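Local atomic coordinates of nigerythrin (Desulfovibrio vulgaris subsp. vulgaris, PDB entry 1YUZ), a protein that acts as an NADH peroxidase in vitro, pairing a rubredoxin-like iron centre with a non-haem diiron site in each subunit of its homodimer. Residues B[2-7]-B[11-16]; B[106-111]-B[157-162]; B[28-33]-B[86-91]; B[52-57]-B[61-66]. All coordinates share one frame; numbering follows the deposited sequence. Where two conformers were deposited one is given.

How the contacts relate
Contacts 2, 3 and 4 belong to the ferritin-like four-helix bundle, whereas contact 1 lies in the N-terminal arm that precedes it. Contacts 3 and 4 join the same two helices, 29-56 and 60-87, near opposite ends of the helix pair, with centres 34 Å apart; contact 4 borders the turn between the helices. Contacts 2 and 4 touch: Leu-108 CD2 rests 3.6 Å from Phe-66 CZ. Together they pack one end of the bundle, the Leu-108 side chain about 12 Å and the Phe-66 side chain about 10 Å from the ferrous ion. Contact 1 instead approaches the rubredoxin-like centre, the side chain of Val-7 lying about 8 Å from its bound ferric ion.

Contact 1 of 4, residues B[2-7]-B[11-16]; sequences KVRAQV and KNATNF
A polar surface contact folds the N-terminal arm back on itself, Arg-4, Gln-6 and Val-7 meeting Asn-12 and Ala-13 in the loop before helix 29-56. Neither segment is helix or strand, and hydrogen bonds hold them together. Arg-4 turns the end of its guanidinium to the backbone of Asn-12, both terminal nitrogens converging on a single oxygen: NH2 lies 3.1 Å and NH1 3.2 Å from Asn-12 O. That oxygen sits near the guanidinium plane, yet both nitrogens come from one face of its carbonyl, NH1 well above the plane, NH2 less tilted. A bend at chi3 (59°) in the otherwise extended arginine chain turns its end to this approach. NH1 also makes a weak bond to Asn-12 OD1, whose other partner is the backbone N of Thr-9, inside the loop. The guanidinium and amide planes stand 75° apart.

The amide nitrogen of Asn-12 works in the reverse direction. With CG set between the backbone N and carbonyl carbon of Asn-12, ND2 comes in front of Val-7 O and donates an almost straight bond to it (3.0 Å, 171°), the acceptor lying in the amide plane. A water accepts from both Asn-12 ND2 and Gln-6 NE2, linking the two side-chain amides, while Gln-6 CG passes 3.5 Å from Asn-12 ND2.

The arm lies between two domains and two subunits: Val-3 and Val-7 touch Phe-193 in the rubredoxin-like domain, Phe-16 packs on Thr-143 and Leu-147 of helix 136-161, and Lys-2 forms a salt bridge with Asp-167 of the second subunit.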
loop_
_atom_site.group_PDB
_atom_site.type_symbol
_atom_site.label_atom_id
_atom_site.label_comp_id
_atom_site.label_asym_id
_atom_site.label_seq_id
_atom_site.Cartn_x
_atom_site.Cartn_y
_atom_site.Cartn_z
ATOM N N LYS B 2 13.461 7.722 1.218
ATOM C CA LYS B 2 14.588 8.637 1.312
ATOM C C LYS B 2 15.884 7.975 1.750
ATOM O O LYS B 2 15.883 7.009 2.517
ATOM C CB LYS B 2 14.277 9.757 2.302
ATOM C CG LYS B 2 13.099 10.629 1.949
ATOM C CD LYS B 2 12.879 11.634 3.058
ATOM C CE LYS B 2 11.722 12.559 2.762
ATOM N NZ LYS B 2 11.502 13.471 3.916
ATOM N N VAL B 3 16.991 8.518 1.261
ATOM C CA VAL B 3 18.310 8.030 1.620
ATOM C C VAL B 3 18.655 8.646 2.970
ATOM O O VAL B 3 18.538 9.857 3.152
ATOM C CB VAL B 3 19.368 8.471 0.591
ATOM C CG1 VAL B 3 20.755 8.095 1.078
ATOM C CG2 VAL B 3 19.086 7.828 -0.751
ATOM N N ARG B 4 19.057 7.809 3.920
ATOM C CA ARG B 4 19.429 8.286 5.246
ATOM C C ARG B 4 20.951 8.320 5.345
ATOM O O ARG B 4 21.650 7.874 4.433
ATOM C CB ARG B 4 18.848 7.365 6.324
ATOM C CG ARG B 4 17.325 7.317 6.357
ATOM C CD ARG B 4 16.845 6.294 7.378
ATOM N NE ARG B 4 17.323 6.603 8.723
ATOM C CZ ARG B 4 17.320 5.741 9.734
ATOM N NH1 ARG B 4 16.865 4.508 9.557
ATOM N NH2 ARG B 4 17.780 6.109 10.920
ATOM N N ALA B 5 21.460 8.850 6.452
ATOM C CA ALA B 5 22.901 8.947 6.662
ATOM C C ALA B 5 23.560 7.574 6.629
ATOM O O ALA B 5 24.697 7.429 6.182
ATOM C CB ALA B 5 23.187 9.631 7.990
ATOM N N GLN B 6 22.845 6.568 7.117
ATOM C CA GLN B 6 23.360 5.207 7.121
ATOM C C GLN B 6 22.273 4.276 6.617
ATOM O O GLN B 6 21.095 4.636 6.604
ATOM C CB GLN B 6 23.796 4.789 8.530
ATOM C CG GLN B 6 22.714 4.889 9.584
ATOM C CD GLN B 6 22.979 5.998 10.584
ATOM O OE1 GLN B 6 23.131 7.161 10.214
ATOM N NE2 GLN B 6 23.030 5.641 11.862
ATOM N N VAL B 7 22.665 3.084 6.185
ATOM C CA VAL B 7 21.694 2.127 5.686
ATOM C C VAL B 7 20.782 1.689 6.824
ATOM O O VAL B 7 21.224 1.499 7.957
ATOM C CB VAL B 7 22.383 0.897 5.068
ATOM C CG1 VAL B 7 23.159 1.313 3.829
ATOM C CG2 VAL B 7 23.307 0.249 6.081
ATOM N N LYS B 11 18.636 -2.011 13.969
ATOM C CA LYS B 11 19.289 -1.234 15.023
ATOM C C LYS B 11 19.100 0.282 14.927
ATOM O O LYS B 11 19.434 1.010 15.861
ATOM C CB LYS B 11 20.788 -1.548 15.051
ATOM C CG LYS B 11 21.119 -2.981 15.439
ATOM C CD LYS B 11 22.620 -3.219 15.467
ATOM C CE LYS B 11 22.942 -4.636 15.916
ATOM N NZ LYS B 11 24.408 -4.883 15.985
ATOM N N ASN B 12 18.575 0.759 13.804
ATOM C CA ASN B 12 18.359 2.194 13.625
ATOM C C ASN B 12 17.048 2.577 12.949
ATOM O O ASN B 12 16.822 3.753 12.659
ATOM C CB ASN B 12 19.515 2.808 12.828
ATOM C CG ASN B 12 19.586 2.288 11.400
ATOM O OD1 ASN B 12 18.561 1.995 10.782
ATOM N ND2 ASN B 12 20.795 2.191 10.863
ATOM N N ALA B 13 16.191 1.597 12.689
ATOM C CA ALA B 13 14.915 1.866 12.028
ATOM C C ALA B 13 13.754 1.514 12.945
ATOM O O ALA B 13 13.885 0.663 13.822
ATOM C CB ALA B 13 14.825 1.071 10.739
ATOM N N THR B 14 12.609 2.156 12.731
ATOM C CA THR B 14 11.450 1.905 13.579
ATOM C C THR B 14 10.221 1.316 12.888
ATOM O O THR B 14 9.109 1.406 13.405
ATOM C CB THR B 14 11.044 3.185 14.343
ATOM O OG1 THR B 14 10.693 4.222 13.416
ATOM C CG2 THR B 14 12.205 3.660 15.213
ATOM N N ASN B 15 10.416 0.708 11.723
ATOM C CA ASN B 15 9.300 0.076 11.026
ATOM C C ASN B 15 9.568 -1.418 10.859
ATOM O O ASN B 15 9.213 -2.024 9.849
ATOM C CB ASN B 15 9.036 0.747 9.665
ATOM C CG ASN B 15 10.239 0.728 8.741
ATOM O OD1 ASN B 15 11.350 0.369 9.139
ATOM N ND2 ASN B 15 10.022 1.133 7.491
ATOM N N PHE B 16 10.185 -2.016 11.875
ATOM C CA PHE B 16 10.502 -3.438 11.839
ATOM C C PHE B 16 9.614 -4.299 12.723
ATOM O O PHE B 16 9.879 -5.485 12.908
ATOM C CB PHE B 16 11.967 -3.663 12.220
ATOM C CG PHE B 16 12.925 -3.437 11.088
ATOM C CD1 PHE B 16 13.101 -2.166 10.549
ATOM C CD2 PHE B 16 13.640 -4.499 10.547
ATOM C CE1 PHE B 16 13.977 -1.958 9.486
ATOM C CE2 PHE B 16 14.520 -4.305 9.483
ATOM C CZ PHE B 16 14.688 -3.031 8.953
HETATM O O HOH W 1 23.098 3.128 12.466
#

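Contact 2 of 4, residues B[106-111]-B[157-162]; sequences LNLISG and LAAYND
Leu-108 and Ile-109 of helix 104-132 pack against Ala-159 and Tyr-160 of helix 136-161 inside the ferritin-like four-helix bundle. The local helices run nearly antiparallel (159°), their axes 9.2 Å apart, and no hydrogen bond links them. At Ala-159 the methyl CB faces the fork of Leu-108, 4.0 Å from CD2, while CB of Leu-108 points across at the opposing helix. Tyr-160 follows: Leu-108 CD1 reaches the backbone beside it, 3.7 Å from Tyr-160 N, and lies 4.1 Å from Tyr-160 CB. With CG anti to the backbone N (chi1 179°), the phenol ring extends across to Ile-109. Its hydroxyl hydrogen-bonds Lys-146 NZ of the second subunit, so the ring links the packing between the two helices to the dimer interface. Next in sequence, Asn-161 hydrogen-bonds Ser-150 and Glu-154 of the second subunit through its amide. Back at the ring, the delta methyl of Ile-109 makes a CH-pi contact over one face, CD1 standing 3.8 Å from the Tyr-160 centroid and 17° off the normal.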
loop_
_atom_site.group_PDB
_atom_site.type_symbol
_atom_site.label_atom_id
_atom_site.label_comp_id
_atom_site.label_asym_id
_atom_site.label_seq_id
_atom_site.Cartn_x
_atom_site.Cartn_y
_atom_site.Cartn_z
ATOM N N LEU B 106 -6.611 -5.360 -9.989
ATOM C CA LEU B 106 -6.692 -6.348 -8.922
ATOM C C LEU B 106 -5.347 -7.035 -8.705
ATOM O O LEU B 106 -5.017 -7.417 -7.582
ATOM C CB LEU B 106 -7.780 -7.378 -9.231
ATOM C CG LEU B 106 -9.204 -6.817 -9.178
ATOM C CD1 LEU B 106 -10.192 -7.911 -9.526
ATOM C CD2 LEU B 106 -9.490 -6.260 -7.796
ATOM N N ASN B 107 -4.561 -7.184 -9.768
ATOM C CA ASN B 107 -3.251 -7.805 -9.622
ATOM C C ASN B 107 -2.351 -6.875 -8.812
ATOM O O ASN B 107 -1.569 -7.331 -7.980
ATOM C CB ASN B 107 -2.617 -8.094 -10.983
ATOM C CG ASN B 107 -3.398 -9.116 -11.782
ATOM O OD1 ASN B 107 -4.171 -9.894 -11.226
ATOM N ND2 ASN B 107 -3.186 -9.128 -13.090
ATOM N N LEU B 108 -2.461 -5.572 -9.056
ATOM C CA LEU B 108 -1.672 -4.605 -8.304
ATOM C C LEU B 108 -2.065 -4.664 -6.831
ATOM O O LEU B 108 -1.215 -4.557 -5.958
ATOM C CB LEU B 108 -1.891 -3.192 -8.847
ATOM C CG LEU B 108 -1.177 -2.864 -10.159
ATOM C CD1 LEU B 108 -1.712 -1.555 -10.715
ATOM C CD2 LEU B 108 0.320 -2.770 -9.924
ATOM N N ILE B 109 -3.356 -4.838 -6.556
ATOM C CA ILE B 109 -3.824 -4.930 -5.175
ATOM C C ILE B 109 -3.318 -6.233 -4.545
ATOM O O ILE B 109 -2.876 -6.243 -3.396
ATOM C CB ILE B 109 -5.372 -4.871 -5.104
ATOM C CG1 ILE B 109 -5.856 -3.467 -5.491
ATOM C CG2 ILE B 109 -5.852 -5.255 -3.708
ATOM C CD1 ILE B 109 -5.409 -2.356 -4.541
ATOM N N SER B 110 -3.375 -7.328 -5.296
ATOM C CA SER B 110 -2.882 -8.607 -4.797
ATOM C C SER B 110 -1.397 -8.457 -4.478
ATOM O O SER B 110 -0.917 -8.929 -3.448
ATOM C CB SER B 110 -3.081 -9.692 -5.857
ATOM O OG SER B 110 -2.509 -10.921 -5.448
ATOM N N GLY B 111 -0.671 -7.795 -5.370
ATOM C CA GLY B 111 0.743 -7.580 -5.145
ATOM C C GLY B 111 0.975 -6.748 -3.897
ATOM O O GLY B 111 1.782 -7.110 -3.044
ATOM N N LEU B 157 0.860 0.510 -5.170
ATOM C CA LEU B 157 -0.255 1.401 -4.877
ATOM C C LEU B 157 -0.188 2.649 -5.755
ATOM O O LEU B 157 -1.214 3.144 -6.217
ATOM C CB LEU B 157 -0.260 1.778 -3.392
ATOM C CG LEU B 157 -0.503 0.593 -2.447
ATOM C CD1 LEU B 157 -0.243 1.000 -1.010
ATOM C CD2 LEU B 157 -1.925 0.092 -2.604
ATOM N N ALA B 158 1.018 3.154 -5.998
ATOM C CA ALA B 158 1.184 4.331 -6.849
ATOM C C ALA B 158 0.714 3.989 -8.260
ATOM O O ALA B 158 0.017 4.772 -8.904
ATOM C CB ALA B 158 2.646 4.759 -6.876
ATOM N N ALA B 159 1.096 2.810 -8.737
ATOM C CA ALA B 159 0.710 2.372 -10.074
ATOM C C ALA B 159 -0.800 2.190 -10.161
ATOM O O ALA B 159 -1.409 2.468 -11.192
ATOM C CB ALA B 159 1.413 1.069 -10.414
ATOM N N TYR B 160 -1.402 1.718 -9.074
ATOM C CA TYR B 160 -2.844 1.508 -9.020
ATOM C C TYR B 160 -3.560 2.857 -9.092
ATOM O O TYR B 160 -4.535 3.016 -9.826
ATOM C CB TYR B 160 -3.199 0.790 -7.715
ATOM C CG TYR B 160 -4.671 0.515 -7.497
ATOM C CD1 TYR B 160 -5.257 -0.669 -7.947
ATOM C CD2 TYR B 160 -5.464 1.409 -6.778
ATOM C CE1 TYR B 160 -6.591 -0.959 -7.674
ATOM C CE2 TYR B 160 -6.798 1.130 -6.504
ATOM C CZ TYR B 160 -7.349 -0.057 -6.950
ATOM O OH TYR B 160 -8.653 -0.352 -6.638
ATOM N N ASN B 161 -3.070 3.832 -8.335
ATOM C CA ASN B 161 -3.683 5.154 -8.330
ATOM C C ASN B 161 -3.566 5.846 -9.678
ATOM O O ASN B 161 -4.451 6.609 -10.064
ATOM C CB ASN B 161 -3.059 6.022 -7.240
ATOM C CG ASN B 161 -3.474 5.581 -5.862
ATOM O OD1 ASN B 161 -4.563 5.049 -5.690
ATOM N ND2 ASN B 161 -2.623 5.802 -4.875
ATOM N N ASP B 162 -2.481 5.572 -10.394
ATOM C CA ASP B 162 -2.259 6.171 -11.706
ATOM C C ASP B 162 -2.410 5.146 -12.819
ATOM O O ASP B 162 -1.780 5.269 -13.869
ATOM C CB ASP B 162 -0.860 6.781 -11.785
ATOM C CG ASP B 162 -0.708 7.993 -10.900
ATOM O OD1 ASP B 162 -1.701 8.737 -10.757
ATOM O OD2 ASP B 162 0.401 8.207 -10.364
#

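Contact 3 of 4, residues B[28-33]-B[86-91]; sequences STLENL and EMEPGY
Leu-30, in the first turn of helix 29-56, meets Met-87 and Glu-88 where helix 60-87 ends, at the surface of the ferritin-like bundle. The first segment opens at Ser-28, the N-cap, which forms a capping box with Glu-31. Ser-28 OG accepts from Glu-31 N at 3.2 Å, and Ser-28 N donates to Glu-31 OE1 at 2.9 Å, using the carboxylate lone pair that faces away from its other oxygen. Thr-29 begins the helix, its hydroxyl bonded to Glu-133. Leu-30 then carries the contact: its CG is anti to the backbone N (chi1 176°), and the branched end slants across the thioether of Met-87. In the conformer given, one of two deposited, Met-87 SD sits 3.8 Å from Leu-30 CD1 and 3.9 Å from both CB and CD2, so the isobutyl group meets it along much of its length. The other branch, CD2, also comes 4.0 Å from Glu-88 OE2, a methyl beside a carboxylate that is in a salt bridge with Lys-34. Downstream, Leu-33 turns inward to Leu-83 and Val-84 of helix 60-87 and to Phe-142 of helix 136-161, while Asn-32 packs on Phe-126 of helix 104-132, so this helix start borders all three other bundle helices.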
loop_
_atom_site.group_PDB
_atom_site.type_symbol
_atom_site.label_atom_id
_atom_site.label_comp_id
_atom_site.label_asym_id
_atom_site.label_seq_id
_atom_site.Cartn_x
_atom_site.Cartn_y
_atom_site.Cartn_z
ATOM N N SER B 28 13.025 -22.666 12.978
ATOM C CA SER B 28 14.421 -22.284 13.136
ATOM C C SER B 28 14.738 -21.320 12.000
ATOM O O SER B 28 14.011 -21.263 11.008
ATOM C CB SER B 28 15.326 -23.510 13.029
ATOM O OG SER B 28 15.274 -24.056 11.725
ATOM N N THR B 29 15.818 -20.563 12.135
ATOM C CA THR B 29 16.177 -19.628 11.077
ATOM C C THR B 29 16.399 -20.367 9.760
ATOM O O THR B 29 16.051 -19.863 8.695
ATOM C CB THR B 29 17.424 -18.817 11.456
ATOM O OG1 THR B 29 17.091 -17.920 12.523
ATOM C CG2 THR B 29 17.926 -18.013 10.265
ATOM N N LEU B 30 16.962 -21.570 9.828
ATOM C CA LEU B 30 17.186 -22.354 8.621
ATOM C C LEU B 30 15.844 -22.640 7.955
ATOM O O LEU B 30 15.699 -22.492 6.741
ATOM C CB LEU B 30 17.880 -23.678 8.949
ATOM C CG LEU B 30 18.066 -24.605 7.744
ATOM C CD1 LEU B 30 18.908 -23.901 6.687
ATOM C CD2 LEU B 30 18.727 -25.906 8.175
ATOM N N GLU B 31 14.866 -23.059 8.754
ATOM C CA GLU B 31 13.536 -23.351 8.232
ATOM C C GLU B 31 12.894 -22.079 7.680
ATOM O O GLU B 31 12.233 -22.113 6.643
ATOM C CB GLU B 31 12.645 -23.943 9.332
ATOM C CG GLU B 31 13.123 -25.286 9.872
ATOM C CD GLU B 31 12.220 -25.838 10.963
ATOM O OE1 GLU B 31 11.957 -25.117 11.948
ATOM O OE2 GLU B 31 11.777 -27.000 10.838
ATOM N N ASN B 32 13.097 -20.960 8.370
ATOM C CA ASN B 32 12.524 -19.693 7.931
ATOM C C ASN B 32 13.126 -19.234 6.611
ATOM O O ASN B 32 12.423 -18.697 5.755
ATOM C CB ASN B 32 12.707 -18.623 9.005
ATOM C CG ASN B 32 12.019 -18.991 10.301
ATOM O OD1 ASN B 32 11.039 -19.737 10.297
ATOM N ND2 ASN B 32 12.516 -18.462 11.412
ATOM N N LEU B 33 14.425 -19.445 6.441
ATOM C CA LEU B 33 15.082 -19.070 5.197
ATOM C C LEU B 33 14.454 -19.857 4.050
ATOM O O LEU B 33 14.179 -19.305 2.984
ATOM C CB LEU B 33 16.583 -19.367 5.272
ATOM C CG LEU B 33 17.428 -18.342 6.032
ATOM C CD1 LEU B 33 18.792 -18.926 6.375
ATOM C CD2 LEU B 33 17.576 -17.090 5.177
ATOM N N GLU B 86 25.132 -22.736 2.494
ATOM C CA GLU B 86 26.289 -22.872 3.369
ATOM C C GLU B 86 25.993 -23.815 4.528
ATOM O O GLU B 86 26.883 -24.510 5.019
ATOM C CB GLU B 86 26.694 -21.501 3.917
ATOM C CG GLU B 86 27.065 -20.490 2.846
ATOM C CD GLU B 86 27.406 -19.131 3.424
ATOM O OE1 GLU B 86 28.314 -19.060 4.278
ATOM O OE2 GLU B 86 26.766 -18.134 3.024
ATOM N N MET B 87 24.737 -23.838 4.956
ATOM C CA MET B 87 24.323 -24.684 6.068
ATOM C C MET B 87 23.856 -26.058 5.599
ATOM O O MET B 87 24.051 -27.058 6.292
ATOM C CB MET B 87 23.210 -23.987 6.853
ATOM C CG MET B 87 22.849 -24.653 8.169
ATOM S SD MET B 87 21.770 -23.611 9.168
ATOM C CE MET B 87 22.977 -22.647 10.079
ATOM N N GLU B 88 23.244 -26.109 4.420
ATOM C CA GLU B 88 22.759 -27.373 3.877
ATOM C C GLU B 88 23.041 -27.409 2.374
ATOM O O GLU B 88 22.195 -27.041 1.561
ATOM C CB GLU B 88 21.255 -27.498 4.153
ATOM C CG GLU B 88 20.573 -28.693 3.505
ATOM C CD GLU B 88 19.125 -28.838 3.938
ATOM O OE1 GLU B 88 18.367 -29.559 3.258
ATOM O OE2 GLU B 88 18.746 -28.238 4.967
ATOM N N PRO B 89 24.250 -27.856 1.990
ATOM C CA PRO B 89 24.696 -27.953 0.594
ATOM C C PRO B 89 23.778 -28.745 -0.334
ATOM O O PRO B 89 23.717 -28.474 -1.535
ATOM C CB PRO B 89 26.076 -28.594 0.721
ATOM C CG PRO B 89 26.553 -28.096 2.045
ATOM C CD PRO B 89 25.329 -28.265 2.905
ATOM N N GLY B 90 23.068 -29.722 0.220
ATOM C CA GLY B 90 22.177 -30.532 -0.591
ATOM C C GLY B 90 20.862 -29.854 -0.924
ATOM O O GLY B 90 20.075 -30.372 -1.716
ATOM N N TYR B 91 20.622 -28.694 -0.323
ATOM C CA TYR B 91 19.385 -27.958 -0.561
ATOM C C TYR B 91 19.260 -27.469 -1.999
ATOM O O TYR B 91 20.194 -26.895 -2.559
ATOM C CB TYR B 91 19.293 -26.755 0.379
ATOM C CG TYR B 91 18.111 -25.858 0.088
ATOM C CD1 TYR B 91 16.815 -26.234 0.445
ATOM C CD2 TYR B 91 18.284 -24.643 -0.575
ATOM C CE1 TYR B 91 15.720 -25.420 0.147
ATOM C CE2 TYR B 91 17.199 -23.826 -0.878
ATOM C CZ TYR B 91 15.924 -24.219 -0.515
ATOM O OH TYR B 91 14.852 -23.409 -0.816
#

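Contact 4 of 4, residues B[52-57]-B[61-66]; sequences KAAREQ and QIARLF
Ala-63, Ala-54 and Arg-55 bury the most surface where a helical hairpin of the ferritin-like bundle closes, helices 29-56 and 60-87 running antiparallel (173°) on either side of a short turn. Small side chains let the axes approach to 7.8 Å, and the CA atoms of Ala-54 and Ala-63 are 5.0 Å apart. The two methyls meet, Ala-54 CB 3.7 Å from Ala-63 CB and equally far from Ala-63 CA. Ala-54 CB also borders Ile-62 CG2 and touches the edge of the Phe-66 ring, 4.3 Å from CD1. That ring is held further by Phe-50, edge-to-face, and by Tyr-156 and Leu-108.

Arg-55 crosses from its own helix over Ala-63. With CG anti to the carbonyl carbon (chi1 -75°) and the chain extended from CG to NE, its methylenes and guanidinium lie along the Ala-63 methyl, which sits under one guanidinium face toward its rim. A salt bridge to Glu-67 on the far helix holds the charged end there. Arg-64, whose guanidinium binds Glu-60 and Tyr-202 O among others, brings its aliphatic stem, CG lying 3.7 Å from Arg-55 NH2. Arg-55 CG is modelled 3.2 Å from Ala-63 CB, doubtfully short for two carbons.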
loop_
_atom_site.group_PDB
_atom_site.type_symbol
_atom_site.label_atom_id
_atom_site.label_comp_id
_atom_site.label_asym_id
_atom_site.label_seq_id
_atom_site.Cartn_x
_atom_site.Cartn_y
_atom_site.Cartn_z
ATOM N N LYS B 52 2.871 -10.450 -17.667
ATOM C CA LYS B 52 2.405 -10.915 -18.963
ATOM C C LYS B 52 0.974 -10.446 -19.203
ATOM O O LYS B 52 0.632 -10.005 -20.301
ATOM C CB LYS B 52 2.489 -12.439 -19.027
ATOM C CG LYS B 52 2.074 -13.035 -20.363
ATOM C CD LYS B 52 2.441 -14.508 -20.433
ATOM C CE LYS B 52 1.898 -15.162 -21.692
ATOM N NZ LYS B 52 0.411 -15.226 -21.672
ATOM N N ALA B 53 0.143 -10.529 -18.171
ATOM C CA ALA B 53 -1.246 -10.100 -18.285
ATOM C C ALA B 53 -1.332 -8.590 -18.498
ATOM O O ALA B 53 -2.125 -8.115 -19.310
ATOM C CB ALA B 53 -2.023 -10.500 -17.035
ATOM N N ALA B 54 -0.509 -7.835 -17.774
ATOM C CA ALA B 54 -0.507 -6.381 -17.901
ATOM C C ALA B 54 -0.204 -5.963 -19.337
ATOM O O ALA B 54 -0.852 -5.066 -19.879
ATOM C CB ALA B 54 0.516 -5.769 -16.949
ATOM N N ARG B 55 0.780 -6.608 -19.954
ATOM C CA ARG B 55 1.130 -6.282 -21.331
ATOM C C ARG B 55 -0.037 -6.571 -22.265
ATOM O O ARG B 55 -0.343 -5.773 -23.151
ATOM C CB ARG B 55 2.371 -7.066 -21.773
ATOM C CG ARG B 55 3.660 -6.519 -21.181
ATOM C CD ARG B 55 4.892 -7.293 -21.621
ATOM N NE ARG B 55 6.101 -6.733 -21.021
ATOM C CZ ARG B 55 6.648 -5.572 -21.371
ATOM N NH1 ARG B 55 6.104 -4.835 -22.333
ATOM N NH2 ARG B 55 7.733 -5.137 -20.746
ATOM N N GLU B 56 -0.692 -7.708 -22.069
ATOM C CA GLU B 56 -1.826 -8.067 -22.910
ATOM C C GLU B 56 -2.955 -7.060 -22.722
ATOM O O GLU B 56 -3.681 -6.740 -23.663
ATOM C CB GLU B 56 -2.338 -9.462 -22.547
ATOM C CG GLU B 56 -1.288 -10.550 -22.595
ATOM C CD GLU B 56 -1.838 -11.894 -22.166
ATOM O OE1 GLU B 56 -2.483 -11.954 -21.099
ATOM O OE2 GLU B 56 -1.624 -12.889 -22.890
ATOM N N GLN B 57 -3.087 -6.553 -21.500
ATOM C CA GLN B 57 -4.147 -5.606 -21.183
ATOM C C GLN B 57 -3.823 -4.165 -21.570
ATOM O O GLN B 57 -4.625 -3.261 -21.336
ATOM C CB GLN B 57 -4.488 -5.694 -19.695
ATOM C CG GLN B 57 -5.157 -7.007 -19.307
ATOM C CD GLN B 57 -5.446 -7.111 -17.819
ATOM O OE1 GLN B 57 -5.930 -6.162 -17.202
ATOM N NE2 GLN B 57 -5.167 -8.273 -17.241
ATOM N N GLN B 61 3.761 0.013 -18.858
ATOM C CA GLN B 61 4.565 0.475 -17.735
ATOM C C GLN B 61 4.332 -0.398 -16.508
ATOM O O GLN B 61 5.279 -0.755 -15.814
ATOM C CB GLN B 61 4.272 1.941 -17.406
ATOM C CG GLN B 61 5.111 2.451 -16.247
ATOM C CD GLN B 61 5.013 3.948 -16.044
ATOM O OE1 GLN B 61 3.921 4.501 -15.945
ATOM N NE2 GLN B 61 6.164 4.611 -15.964
ATOM N N ILE B 62 3.079 -0.750 -16.241
ATOM C CA ILE B 62 2.795 -1.603 -15.095
ATOM C C ILE B 62 3.439 -2.974 -15.305
ATOM O O ILE B 62 3.942 -3.578 -14.360
ATOM C CB ILE B 62 1.273 -1.736 -14.859
ATOM C CG1 ILE B 62 0.732 -0.410 -14.312
ATOM C CG2 ILE B 62 0.986 -2.873 -13.879
ATOM C CD1 ILE B 62 -0.780 -0.348 -14.202
ATOM N N ALA B 63 3.447 -3.459 -16.542
ATOM C CA ALA B 63 4.073 -4.745 -16.833
ATOM C C ALA B 63 5.548 -4.661 -16.450
ATOM O O ALA B 63 6.108 -5.592 -15.869
ATOM C CB ALA B 63 3.940 -5.076 -18.310
ATOM N N ARG B 64 6.178 -3.537 -16.780
ATOM C CA ARG B 64 7.584 -3.348 -16.457
ATOM C C ARG B 64 7.794 -3.319 -14.948
ATOM O O ARG B 64 8.812 -3.799 -14.454
ATOM C CB ARG B 64 8.118 -2.065 -17.103
ATOM C CG ARG B 64 8.283 -2.176 -18.616
ATOM C CD ARG B 64 9.024 -0.983 -19.208
ATOM N NE ARG B 64 8.196 0.214 -19.348
ATOM C CZ ARG B 64 8.289 1.291 -18.578
ATOM N NH1 ARG B 64 9.176 1.342 -17.594
ATOM N NH2 ARG B 64 7.500 2.332 -18.803
ATOM N N LEU B 65 6.835 -2.761 -14.213
ATOM C CA LEU B 65 6.951 -2.721 -12.762
ATOM C C LEU B 65 6.876 -4.147 -12.211
ATOM O O LEU B 65 7.646 -4.516 -11.329
ATOM C CB LEU B 65 5.843 -1.860 -12.149
ATOM C CG LEU B 65 5.816 -1.850 -10.614
ATOM C CD1 LEU B 65 7.168 -1.412 -10.054
ATOM C CD2 LEU B 65 4.709 -0.926 -10.134
ATOM N N PHE B 66 5.953 -4.953 -12.728
ATOM C CA PHE B 66 5.837 -6.335 -12.269
ATOM C C PHE B 66 7.106 -7.112 -12.605
ATOM O O PHE B 66 7.556 -7.944 -11.821
ATOM C CB PHE B 66 4.623 -7.021 -12.907
ATOM C CG PHE B 66 3.312 -6.695 -12.240
ATOM C CD1 PHE B 66 2.225 -6.258 -12.990
ATOM C CD2 PHE B 66 3.152 -6.859 -10.866
ATOM C CE1 PHE B 66 0.999 -5.991 -12.381
ATOM C CE2 PHE B 66 1.927 -6.595 -10.253
ATOM C CZ PHE B 66 0.855 -6.161 -11.013
#